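PDB 2Y0H: probable porin from Pseudomonas aeruginosa, which probably acts as an outer-membrane channel of the OprD porin family, letting small solutes diffuse through its barrel into the periplasm. Local coordinates for residues Gln114-Phe119 / Ser194-Gln199; Asp176-Ala181 / Gly198-Ile203; Tyr204-Leu209 / Asp272-Leu277. One frame throughout, in Å; residues are numbered along the deposited sequence.

All three contacts lie in one region of the barrel. Contact 2 belongs to the wall itself, pairing strands 178-186 and 191-200 through backbone bonds and, near the strand ends, a polar cluster; it is only partly buried. Contacts 1 and 3 are buried and set inward-folded loops against the inner surface of the wall, on the neighbouring strands 191-200 and 204-216. Contact 1 is apolar between its segments, a proline and a valine packing on Tyr-196 and Gly-198. Contact 3 mixes hydrocarbon contact with a hydrogen bond from a glutamine side-chain amide, and a bridging water. Gly-198 ties them together: contacts 1 and 2 share it, and its O meets Gln-206 N of contact 3.

Contact 1 (Gln114-Phe119 / Ser194-Gln199). With C8E ((hydroxyethyloxy)tri(ethyloxy)octane), chain E; C8E ((hydroxyethyloxy)tri(ethyloxy)octane), chain H.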
loop_
_atom_site.group_PDB
_atom_site.type_symbol
_atom_site.label_atom_id
_atom_site.label_comp_id
_atom_site.label_asym_id
_atom_site.label_seq_id
_atom_site.Cartn_x
_atom_site.Cartn_y
_atom_site.Cartn_z
ATOM N N GLN A 114 3.753 -6.487 -1.588
ATOM C CA GLN A 114 2.483 -5.807 -1.799
ATOM C C GLN A 114 1.373 -6.819 -1.566
ATOM O O GLN A 114 0.692 -7.226 -2.504
ATOM C CB GLN A 114 2.402 -5.239 -3.217
ATOM C CG GLN A 114 3.441 -4.162 -3.492
ATOM C CD GLN A 114 3.210 -3.466 -4.823
ATOM O OE1 GLN A 114 4.109 -3.388 -5.649
ATOM N NE2 GLN A 114 1.997 -2.962 -5.033
ATOM N N LEU A 115 1.210 -7.223 -0.308
ATOM C CA LEU A 115 0.318 -8.312 0.063
ATOM C C LEU A 115 -0.718 -7.828 1.066
ATOM O O LEU A 115 -0.499 -6.840 1.769
ATOM C CB LEU A 115 1.130 -9.454 0.668
ATOM C CG LEU A 115 2.258 -9.960 -0.232
ATOM C CD1 LEU A 115 3.197 -10.881 0.542
ATOM C CD2 LEU A 115 1.680 -10.651 -1.466
ATOM N N PRO A 116 -1.862 -8.522 1.132
ATOM C CA PRO A 116 -2.961 -8.055 1.990
ATOM C C PRO A 116 -2.554 -7.892 3.463
ATOM O O PRO A 116 -3.113 -7.024 4.133
ATOM C CB PRO A 116 -4.020 -9.150 1.819
ATOM C CG PRO A 116 -3.727 -9.735 0.459
ATOM C CD PRO A 116 -2.226 -9.718 0.355
ATOM N N VAL A 117 -1.596 -8.691 3.950
ATOM C CA VAL A 117 -1.133 -8.581 5.331
ATOM C C VAL A 117 0.181 -7.795 5.504
ATOM O O VAL A 117 0.697 -7.660 6.627
ATOM C CB VAL A 117 -0.994 -9.970 6.012
ATOM C CG1 VAL A 117 -2.327 -10.697 6.003
ATOM C CG2 VAL A 117 0.104 -10.818 5.347
ATOM N N ALA A 118 0.721 -7.289 4.396
ATOM C CA ALA A 118 1.969 -6.517 4.403
ATOM C C ALA A 118 2.122 -5.800 3.065
ATOM O O ALA A 118 2.693 -6.344 2.111
ATOM C CB ALA A 118 3.169 -7.419 4.653
ATOM N N PHE A 119 1.586 -4.586 2.997
ATOM C CA PHE A 119 1.570 -3.832 1.759
ATOM C C PHE A 119 2.451 -2.605 1.964
ATOM O O PHE A 119 2.034 -1.633 2.597
ATOM C CB PHE A 119 0.142 -3.422 1.397
ATOM C CG PHE A 119 -0.043 -3.113 -0.062
ATOM C CD1 PHE A 119 0.363 -1.897 -0.579
ATOM C CD2 PHE A 119 -0.603 -4.049 -0.916
ATOM C CE1 PHE A 119 0.207 -1.612 -1.928
ATOM C CE2 PHE A 119 -0.764 -3.772 -2.262
ATOM C CZ PHE A 119 -0.361 -2.551 -2.768
ATOM N N SER A 194 -8.905 -15.053 -2.127
ATOM C CA SER A 194 -7.576 -14.993 -1.540
ATOM C C SER A 194 -7.641 -15.234 -0.056
ATOM O O SER A 194 -8.531 -14.726 0.623
ATOM C CB SER A 194 -6.948 -13.628 -1.781
ATOM O OG SER A 194 -6.554 -13.512 -3.125
ATOM N N TYR A 195 -6.708 -16.027 0.447
ATOM C CA TYR A 195 -6.555 -16.156 1.884
ATOM C C TYR A 195 -5.100 -15.892 2.243
ATOM O O TYR A 195 -4.202 -16.417 1.597
ATOM C CB TYR A 195 -6.986 -17.539 2.381
ATOM C CG TYR A 195 -6.545 -17.797 3.804
ATOM C CD1 TYR A 195 -5.287 -18.325 4.080
ATOM C CD2 TYR A 195 -7.367 -17.469 4.872
ATOM C CE1 TYR A 195 -4.871 -18.543 5.393
ATOM C CE2 TYR A 195 -6.964 -17.682 6.184
ATOM C CZ TYR A 195 -5.725 -18.220 6.439
ATOM O OH TYR A 195 -5.344 -18.426 7.746
ATOM N N TYR A 196 -4.876 -15.067 3.260
ATOM C CA TYR A 196 -3.529 -14.809 3.759
ATOM C C TYR A 196 -3.467 -14.879 5.277
ATOM O O TYR A 196 -4.445 -14.566 5.961
ATOM C CB TYR A 196 -2.999 -13.443 3.280
ATOM C CG TYR A 196 -2.334 -13.486 1.923
ATOM C CD1 TYR A 196 -3.078 -13.372 0.755
ATOM C CD2 TYR A 196 -0.959 -13.626 1.809
ATOM C CE1 TYR A 196 -2.464 -13.411 -0.496
ATOM C CE2 TYR A 196 -0.335 -13.671 0.566
ATOM C CZ TYR A 196 -1.089 -13.567 -0.580
ATOM O OH TYR A 196 -0.462 -13.601 -1.810
ATOM N N TYR A 197 -2.305 -15.287 5.788
ATOM C CA TYR A 197 -2.039 -15.343 7.216
ATOM C C TYR A 197 -0.773 -14.536 7.495
ATOM O O TYR A 197 0.260 -14.758 6.865
ATOM C CB TYR A 197 -1.870 -16.806 7.666
ATOM C CG TYR A 197 -1.488 -16.992 9.122
ATOM C CD1 TYR A 197 -2.387 -16.701 10.140
ATOM C CD2 TYR A 197 -0.223 -17.453 9.479
ATOM C CE1 TYR A 197 -2.043 -16.872 11.477
ATOM C CE2 TYR A 197 0.134 -17.631 10.822
ATOM C CZ TYR A 197 -0.783 -17.336 11.813
ATOM O OH TYR A 197 -0.451 -17.504 13.143
ATOM N N GLY A 198 -0.862 -13.585 8.418
ATOM C CA GLY A 198 0.298 -12.816 8.842
ATOM C C GLY A 198 0.557 -13.038 10.326
ATOM O O GLY A 198 -0.366 -13.004 11.135
ATOM N N GLN A 199 1.806 -13.287 10.691
ATOM C CA GLN A 199 2.135 -13.488 12.098
ATOM C C GLN A 199 3.385 -12.732 12.485
ATOM O O GLN A 199 4.477 -13.101 12.075
ATOM C CB GLN A 199 2.365 -14.968 12.396
ATOM C CG GLN A 199 2.911 -15.228 13.801
ATOM C CD GLN A 199 3.449 -16.649 13.950
ATOM O OE1 GLN A 199 4.226 -17.114 13.115
ATOM N NE2 GLN A 199 3.010 -17.353 14.998
HETATM C C1 C8E E . -5.392 -22.457 2.143
HETATM C C2 C8E E . -6.832 -22.194 1.702
HETATM C C3 C8E E . -7.792 -22.005 2.875
HETATM C C4 C8E E . -7.119 -21.402 4.106
HETATM C C5 C8E E . -7.679 -22.021 5.384
HETATM C C6 C8E E . -7.448 -21.126 6.604
HETATM C C7 C8E E . -7.995 -21.748 7.893
HETATM C C8 C8E E . -7.439 -21.036 9.123
HETATM O O9 C8E E . -8.318 -21.157 10.226
HETATM C C10 C8E E . -7.666 -21.572 11.409
HETATM C C1 C8E H . -2.186 -21.271 6.575
HETATM C C2 C8E H . -2.695 -20.648 7.874
HETATM C C3 C8E H . -2.642 -21.620 9.051
HETATM C C4 C8E H . -2.326 -20.904 10.363
HETATM C C5 C8E H . -3.308 -21.264 11.472
#
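Pro-116 lies over one face of the Tyr-196 ring, displaced toward the rim, in a CH-pi contact: its CD sits 3.9 Å from the ring centroid, 15° off the normal. The neighbouring CG lies over the rim of the same face, 3.7 Å from Tyr-196 CD1. Leu-115 meets the far end of the same tyrosine, crossing it at about a right angle with its CD2 methyl 3.7 Å from Tyr-196 OH. At the root of the ring, Val-117 CG1 touches Tyr-196 CB at 3.9 Å. The second methyl of that valine, CG2, is held between the backbone N and the carbonyl carbon by chi1 of -59°, aiming it at the bare backbone of Gly-198, 4.0 Å from the glycine CA. With no side chain there, the valine can settle directly against the strand.

All three sit on a type I turn, Leu-115 to Ala-118, bringing them against the strand and closed by backbone bonds Leu-115 N to Ala-118 O and Ala-118 N to Leu-115 O. The turn belongs to the long loop between strands 104-108 and 129-137, which folds into the lumen of the 18-stranded barrel; its place in the strand order is that of loop L3, which helps narrow the pore in OprD-family channels. Phe-178 and Gln-206, on the strands flanking 191-200, pack on Val-117.

On the other face of the strand Tyr-195 and Tyr-197 meet two bound detergents, consistent with the side facing lipid in the membrane. An octyl chain (chain E) runs over one face of Tyr-195, its C6 3.4 Å from CZ, while C4 of the other detergent (chain H) lies 3.9 Å above the centre of the Tyr-197 ring. His-207 on strand 204-216 hydrogen-bonds Tyr-195 OH.

Contact 2 (Asp176-Ala181 / Gly198-Ile203); sequences DEFNLA and GQLKDI
Asn-179 ND2 is gripped from two directions: it donates across the strands to Gln-199 OE1 at 3.0 Å, almost straight at 173°, and back to Glu-177 OE2, two residues earlier, at 2.8 Å. Both acceptors lie close to the asparagine's amide plane, while the Gln-199 amide, running alongside, is turned 56° from it. Glu-177 offers its anti lone pair and lies obliquely across the Lys-201 chain, its OE1 3.4 Å from Lys-201 CD.

Beneath these side chains is the antiparallel beta hairpin of strands 178-186 and 191-200. Asn-179 and Gln-199 form a hydrogen-bonded pair, Asn-179 N to Gln-199 O at 2.7 Å and Gln-199 N to Asn-179 O at 2.6 Å, and Lys-201 N continues the ladder to Glu-177 O. On the opposite face Phe-178 extends its ring, CG anti to the backbone N (chi1 -179°), across the Gly-198 backbone, bringing CZ to 3.8 Å from Gly-198 CA.

Gln-149 NE2 bonds Asn-179 OD1, and Asp-235 takes Gln-199 NE2, which fixes how both amides are flipped. ND2 probably favours a charged Glu-177 carboxylate; the Lys-201 ammonium, not in contact and paired with Asp-202 in a long salt bridge, could add only from a distance.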
loop_
_atom_site.group_PDB
_atom_site.type_symbol
_atom_site.label_atom_id
_atom_site.label_comp_id
_atom_site.label_asym_id
_atom_site.label_seq_id
_atom_site.Cartn_x
_atom_site.Cartn_y
_atom_site.Cartn_z
ATOM N N ASP A 176 11.538 -9.598 15.513
ATOM C CA ASP A 176 12.292 -9.608 14.264
ATOM C C ASP A 176 11.766 -10.651 13.282
ATOM O O ASP A 176 12.452 -11.036 12.341
ATOM C CB ASP A 176 13.787 -9.811 14.517
ATOM C CG ASP A 176 14.100 -11.119 15.245
ATOM O OD1 ASP A 176 13.181 -11.947 15.478
ATOM O OD2 ASP A 176 15.290 -11.320 15.573
ATOM N N GLU A 177 10.537 -11.094 13.494
ATOM C CA GLU A 177 10.014 -12.192 12.704
ATOM C C GLU A 177 8.538 -12.021 12.325
ATOM O O GLU A 177 7.641 -12.170 13.152
ATOM C CB GLU A 177 10.249 -13.519 13.434
ATOM C CG GLU A 177 9.614 -14.726 12.776
ATOM C CD GLU A 177 9.999 -16.030 13.464
ATOM O OE1 GLU A 177 11.022 -16.055 14.186
ATOM O OE2 GLU A 177 9.275 -17.026 13.276
ATOM N N PHE A 178 8.305 -11.698 11.061
ATOM C CA PHE A 178 6.956 -11.627 10.528
ATOM C C PHE A 178 6.764 -12.750 9.529
ATOM O O PHE A 178 7.409 -12.783 8.481
ATOM C CB PHE A 178 6.701 -10.282 9.853
ATOM C CG PHE A 178 5.310 -10.144 9.301
ATOM C CD1 PHE A 178 4.232 -9.995 10.154
ATOM C CD2 PHE A 178 5.077 -10.186 7.934
ATOM C CE1 PHE A 178 2.947 -9.872 9.662
ATOM C CE2 PHE A 178 3.786 -10.055 7.441
ATOM C CZ PHE A 178 2.727 -9.902 8.308
ATOM N N ASN A 179 5.891 -13.683 9.866
ATOM C CA ASN A 179 5.648 -14.826 9.004
ATOM C C ASN A 179 4.373 -14.639 8.210
ATOM O O ASN A 179 3.353 -14.196 8.748
ATOM C CB ASN A 179 5.571 -16.103 9.840
ATOM C CG ASN A 179 6.903 -16.451 10.495
ATOM O OD1 ASN A 179 7.956 -16.393 9.851
ATOM N ND2 ASN A 179 6.861 -16.813 11.779
ATOM N N LEU A 180 4.425 -14.979 6.925
ATOM C CA LEU A 180 3.249 -14.842 6.068
ATOM C C LEU A 180 3.083 -16.033 5.121
ATOM O O LEU A 180 4.059 -16.616 4.652
ATOM C CB LEU A 180 3.320 -13.529 5.279
ATOM C CG LEU A 180 4.462 -13.336 4.273
ATOM C CD1 LEU A 180 4.084 -13.880 2.889
ATOM C CD2 LEU A 180 4.844 -11.852 4.175
ATOM N N ALA A 181 1.838 -16.395 4.853
ATOM C CA ALA A 181 1.548 -17.480 3.929
ATOM C C ALA A 181 0.217 -17.169 3.283
ATOM O O ALA A 181 -0.683 -16.645 3.942
ATOM C CB ALA A 181 1.497 -18.817 4.654
ATOM N N GLY A 198 -0.862 -13.585 8.418
ATOM C CA GLY A 198 0.298 -12.816 8.842
ATOM C C GLY A 198 0.557 -13.038 10.326
ATOM O O GLY A 198 -0.366 -13.004 11.135
ATOM N N GLN A 199 1.806 -13.287 10.691
ATOM C CA GLN A 199 2.135 -13.488 12.098
ATOM C C GLN A 199 3.385 -12.732 12.485
ATOM O O GLN A 199 4.477 -13.101 12.075
ATOM C CB GLN A 199 2.365 -14.968 12.396
ATOM C CG GLN A 199 2.911 -15.228 13.801
ATOM C CD GLN A 199 3.449 -16.649 13.950
ATOM O OE1 GLN A 199 4.226 -17.114 13.115
ATOM N NE2 GLN A 199 3.010 -17.353 14.998
ATOM N N LEU A 200 3.229 -11.681 13.281
ATOM C CA LEU A 200 4.383 -10.999 13.844
ATOM C C LEU A 200 4.657 -11.750 15.129
ATOM O O LEU A 200 3.932 -11.576 16.110
ATOM C CB LEU A 200 4.067 -9.540 14.165
ATOM C CG LEU A 200 5.168 -8.505 13.914
ATOM C CD1 LEU A 200 4.974 -7.231 14.748
ATOM C CD2 LEU A 200 6.544 -9.082 14.083
ATOM N N LYS A 201 5.684 -12.595 15.110
ATOM C CA LYS A 201 5.941 -13.544 16.195
ATOM C C LYS A 201 5.921 -12.897 17.579
ATOM O O LYS A 201 6.591 -11.899 17.819
ATOM C CB LYS A 201 7.269 -14.266 15.990
ATOM C CG LYS A 201 7.396 -15.524 16.865
ATOM C CD LYS A 201 8.787 -16.133 16.799
ATOM C CE LYS A 201 8.840 -17.482 17.547
ATOM N NZ LYS A 201 8.348 -17.377 18.956
ATOM N N ASP A 202 5.135 -13.479 18.472
ATOM C CA ASP A 202 4.936 -12.958 19.827
ATOM C C ASP A 202 4.176 -11.641 19.973
ATOM O O ASP A 202 4.058 -11.120 21.077
ATOM C CB ASP A 202 6.259 -12.885 20.585
ATOM C CG ASP A 202 6.727 -14.239 21.023
ATOM O OD1 ASP A 202 5.843 -15.079 21.328
ATOM O OD2 ASP A 202 7.960 -14.461 21.039
ATOM N N ILE A 203 3.642 -11.113 18.883
ATOM C CA ILE A 203 2.877 -9.869 18.968
ATOM C C ILE A 203 1.440 -10.030 18.461
ATOM O O ILE A 203 0.491 -9.875 19.231
ATOM C CB ILE A 203 3.605 -8.703 18.260
ATOM C CG1 ILE A 203 4.904 -8.410 18.996
ATOM C CG2 ILE A 203 2.706 -7.448 18.189
ATOM C CD1 ILE A 203 5.780 -7.348 18.351
#

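Contact 3 (Tyr204-Leu209 / Asp272-Leu277); sequences YRQHYL and DAFPVL
Gln-206 reaches obliquely past the rim of the Phe-274 ring in the tightest part of this contact, NE2 coming to 3.2 Å from CE1. The two planes are nearly parallel, 4° apart, but the groups are displaced, so this is not a stack. An extended chain, CG anti to the backbone N (chi1 -176°), carries the amide this far from the strand. From there NE2 also donates to Pro-275 O over a rather long 3.3 Å, approaching somewhat tilted from the carbonyl plane; its stronger partner is Ser-232 OG on the next strand.

Strand 204-216 presents these groups to the barrel interior, where they meet the long loop between strands 259-269 and 300-309. That loop occupies the position of L7, which together with L3 constricts the pore in OprD-family channels. Phe-230 on strand 221-234 meets the Phe-274 ring as well.

Packing is looser at Tyr-204. Pro-275 CB stands 4.2 Å above one face of its ring, off toward the rim, and only at the hydroxyl end does the fit close up, where Leu-277 CD2 lies at the edge of the Tyr-204 ring, near its plane, 3.5 Å from OH. A single water sits beside the glutamine, bridging Gln-206 OE1, 2.7 Å away, and Pro-275 O.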
loop_
_atom_site.group_PDB
_atom_site.type_symbol
_atom_site.label_atom_id
_atom_site.label_comp_id
_atom_site.label_asym_id
_atom_site.label_seq_id
_atom_site.Cartn_x
_atom_site.Cartn_y
_atom_site.Cartn_z
ATOM N N TYR A 204 1.282 -10.364 17.182
ATOM C CA TYR A 204 -0.051 -10.592 16.631
ATOM C C TYR A 204 -0.106 -11.601 15.481
ATOM O O TYR A 204 0.911 -11.918 14.858
ATOM C CB TYR A 204 -0.728 -9.268 16.232
ATOM C CG TYR A 204 -0.289 -8.679 14.897
ATOM C CD1 TYR A 204 0.852 -7.879 14.806
ATOM C CD2 TYR A 204 -1.020 -8.917 13.736
ATOM C CE1 TYR A 204 1.238 -7.321 13.600
ATOM C CE2 TYR A 204 -0.636 -8.368 12.522
ATOM C CZ TYR A 204 0.492 -7.579 12.459
ATOM O OH TYR A 204 0.870 -7.037 11.260
ATOM N N ARG A 205 -1.318 -12.093 15.245
ATOM C CA ARG A 205 -1.675 -12.999 14.147
ATOM C C ARG A 205 -2.821 -12.350 13.388
ATOM O O ARG A 205 -3.698 -11.758 13.996
ATOM C CB ARG A 205 -2.267 -14.304 14.697
ATOM C CG ARG A 205 -1.322 -15.297 15.241
ATOM C CD ARG A 205 -2.103 -16.493 15.814
ATOM N NE ARG A 205 -1.178 -17.358 16.534
ATOM C CZ ARG A 205 -1.074 -18.671 16.365
ATOM N NH1 ARG A 205 -1.858 -19.307 15.502
ATOM N NH2 ARG A 205 -0.175 -19.347 17.065
ATOM N N GLN A 206 -2.863 -12.531 12.078
ATOM C CA GLN A 206 -3.905 -11.915 11.279
ATOM C C GLN A 206 -4.324 -12.817 10.120
ATOM O O GLN A 206 -3.484 -13.253 9.327
ATOM C CB GLN A 206 -3.394 -10.586 10.745
ATOM C CG GLN A 206 -4.403 -9.785 9.978
ATOM C CD GLN A 206 -3.919 -8.362 9.740
ATOM O OE1 GLN A 206 -3.191 -8.103 8.794
ATOM N NE2 GLN A 206 -4.322 -7.441 10.608
ATOM N N HIS A 207 -5.620 -13.085 10.022
ATOM C CA HIS A 207 -6.155 -13.885 8.924
ATOM C C HIS A 207 -6.874 -12.956 7.981
ATOM O O HIS A 207 -7.587 -12.066 8.421
ATOM C CB HIS A 207 -7.151 -14.948 9.419
ATOM C CG HIS A 207 -6.544 -15.981 10.316
ATOM N ND1 HIS A 207 -6.044 -17.177 9.845
ATOM C CD2 HIS A 207 -6.362 -15.999 11.658
ATOM C CE1 HIS A 207 -5.577 -17.884 10.857
ATOM N NE2 HIS A 207 -5.751 -17.187 11.967
ATOM N N TYR A 208 -6.702 -13.182 6.684
ATOM C CA TYR A 208 -7.331 -12.356 5.670
ATOM C C TYR A 208 -8.096 -13.223 4.706
ATOM O O TYR A 208 -7.585 -14.245 4.238
ATOM C CB TYR A 208 -6.281 -11.569 4.882
ATOM C CG TYR A 208 -6.806 -10.959 3.597
ATOM C CD1 TYR A 208 -7.550 -9.780 3.620
ATOM C CD2 TYR A 208 -6.551 -11.546 2.359
ATOM C CE1 TYR A 208 -8.033 -9.206 2.460
ATOM C CE2 TYR A 208 -7.037 -10.960 1.175
ATOM C CZ TYR A 208 -7.782 -9.794 1.244
ATOM O OH TYR A 208 -8.276 -9.189 0.109
ATOM N N LEU A 209 -9.315 -12.791 4.398
ATOM C CA LEU A 209 -10.109 -13.422 3.360
ATOM C C LEU A 209 -10.618 -12.358 2.392
ATOM O O LEU A 209 -11.230 -11.372 2.802
ATOM C CB LEU A 209 -11.287 -14.187 3.964
ATOM C CG LEU A 209 -11.898 -15.169 2.972
ATOM C CD1 LEU A 209 -10.865 -16.239 2.693
ATOM C CD2 LEU A 209 -13.198 -15.793 3.507
ATOM N N ASP A 272 -9.641 -2.685 19.448
ATOM C CA ASP A 272 -8.435 -2.163 18.800
ATOM C C ASP A 272 -8.633 -1.617 17.382
ATOM O O ASP A 272 -9.515 -2.049 16.646
ATOM C CB ASP A 272 -7.331 -3.228 18.775
ATOM C CG ASP A 272 -6.809 -3.547 20.160
ATOM O OD1 ASP A 272 -6.640 -2.589 20.944
ATOM O OD2 ASP A 272 -6.589 -4.745 20.468
ATOM N N ALA A 273 -7.783 -0.672 17.008
ATOM C CA ALA A 273 -7.640 -0.289 15.617
ATOM C C ALA A 273 -7.119 -1.483 14.820
ATOM O O ALA A 273 -6.559 -2.414 15.380
ATOM C CB ALA A 273 -6.676 0.891 15.485
ATOM N N PHE A 274 -7.307 -1.446 13.506
ATOM C CA PHE A 274 -6.747 -2.451 12.620
ATOM C C PHE A 274 -5.210 -2.476 12.688
ATOM O O PHE A 274 -4.558 -1.467 12.418
ATOM C CB PHE A 274 -7.203 -2.181 11.184
ATOM C CG PHE A 274 -6.711 -3.189 10.190
ATOM C CD1 PHE A 274 -7.020 -4.542 10.344
ATOM C CD2 PHE A 274 -5.944 -2.788 9.093
ATOM C CE1 PHE A 274 -6.579 -5.481 9.430
ATOM C CE2 PHE A 274 -5.489 -3.722 8.159
ATOM C CZ PHE A 274 -5.810 -5.074 8.324
ATOM N N PRO A 275 -4.634 -3.632 13.051
ATOM C CA PRO A 275 -3.171 -3.759 13.157
ATOM C C PRO A 275 -2.483 -3.754 11.794
ATOM O O PRO A 275 -2.849 -4.545 10.916
ATOM C CB PRO A 275 -2.985 -5.123 13.827
ATOM C CG PRO A 275 -4.337 -5.443 14.448
ATOM C CD PRO A 275 -5.330 -4.838 13.528
ATOM N N VAL A 276 -1.523 -2.848 11.622
ATOM C CA VAL A 276 -0.582 -2.909 10.507
ATOM C C VAL A 276 0.821 -2.854 11.064
ATOM O O VAL A 276 1.029 -2.344 12.170
ATOM C CB VAL A 276 -0.770 -1.739 9.507
ATOM C CG1 VAL A 276 -2.000 -1.968 8.650
ATOM C CG2 VAL A 276 -0.869 -0.395 10.246
ATOM N N LEU A 277 1.784 -3.372 10.301
ATOM C CA LEU A 277 3.199 -3.244 10.652
ATOM C C LEU A 277 3.634 -1.775 10.706
ATOM O O LEU A 277 3.149 -0.945 9.932
ATOM C CB LEU A 277 4.074 -4.007 9.651
ATOM C CG LEU A 277 3.877 -5.529 9.624
ATOM C CD1 LEU A 277 4.663 -6.182 8.486
ATOM C CD2 LEU A 277 4.267 -6.135 10.969
HETATM O O HOH W 1 -2.532 -5.583 8.101
#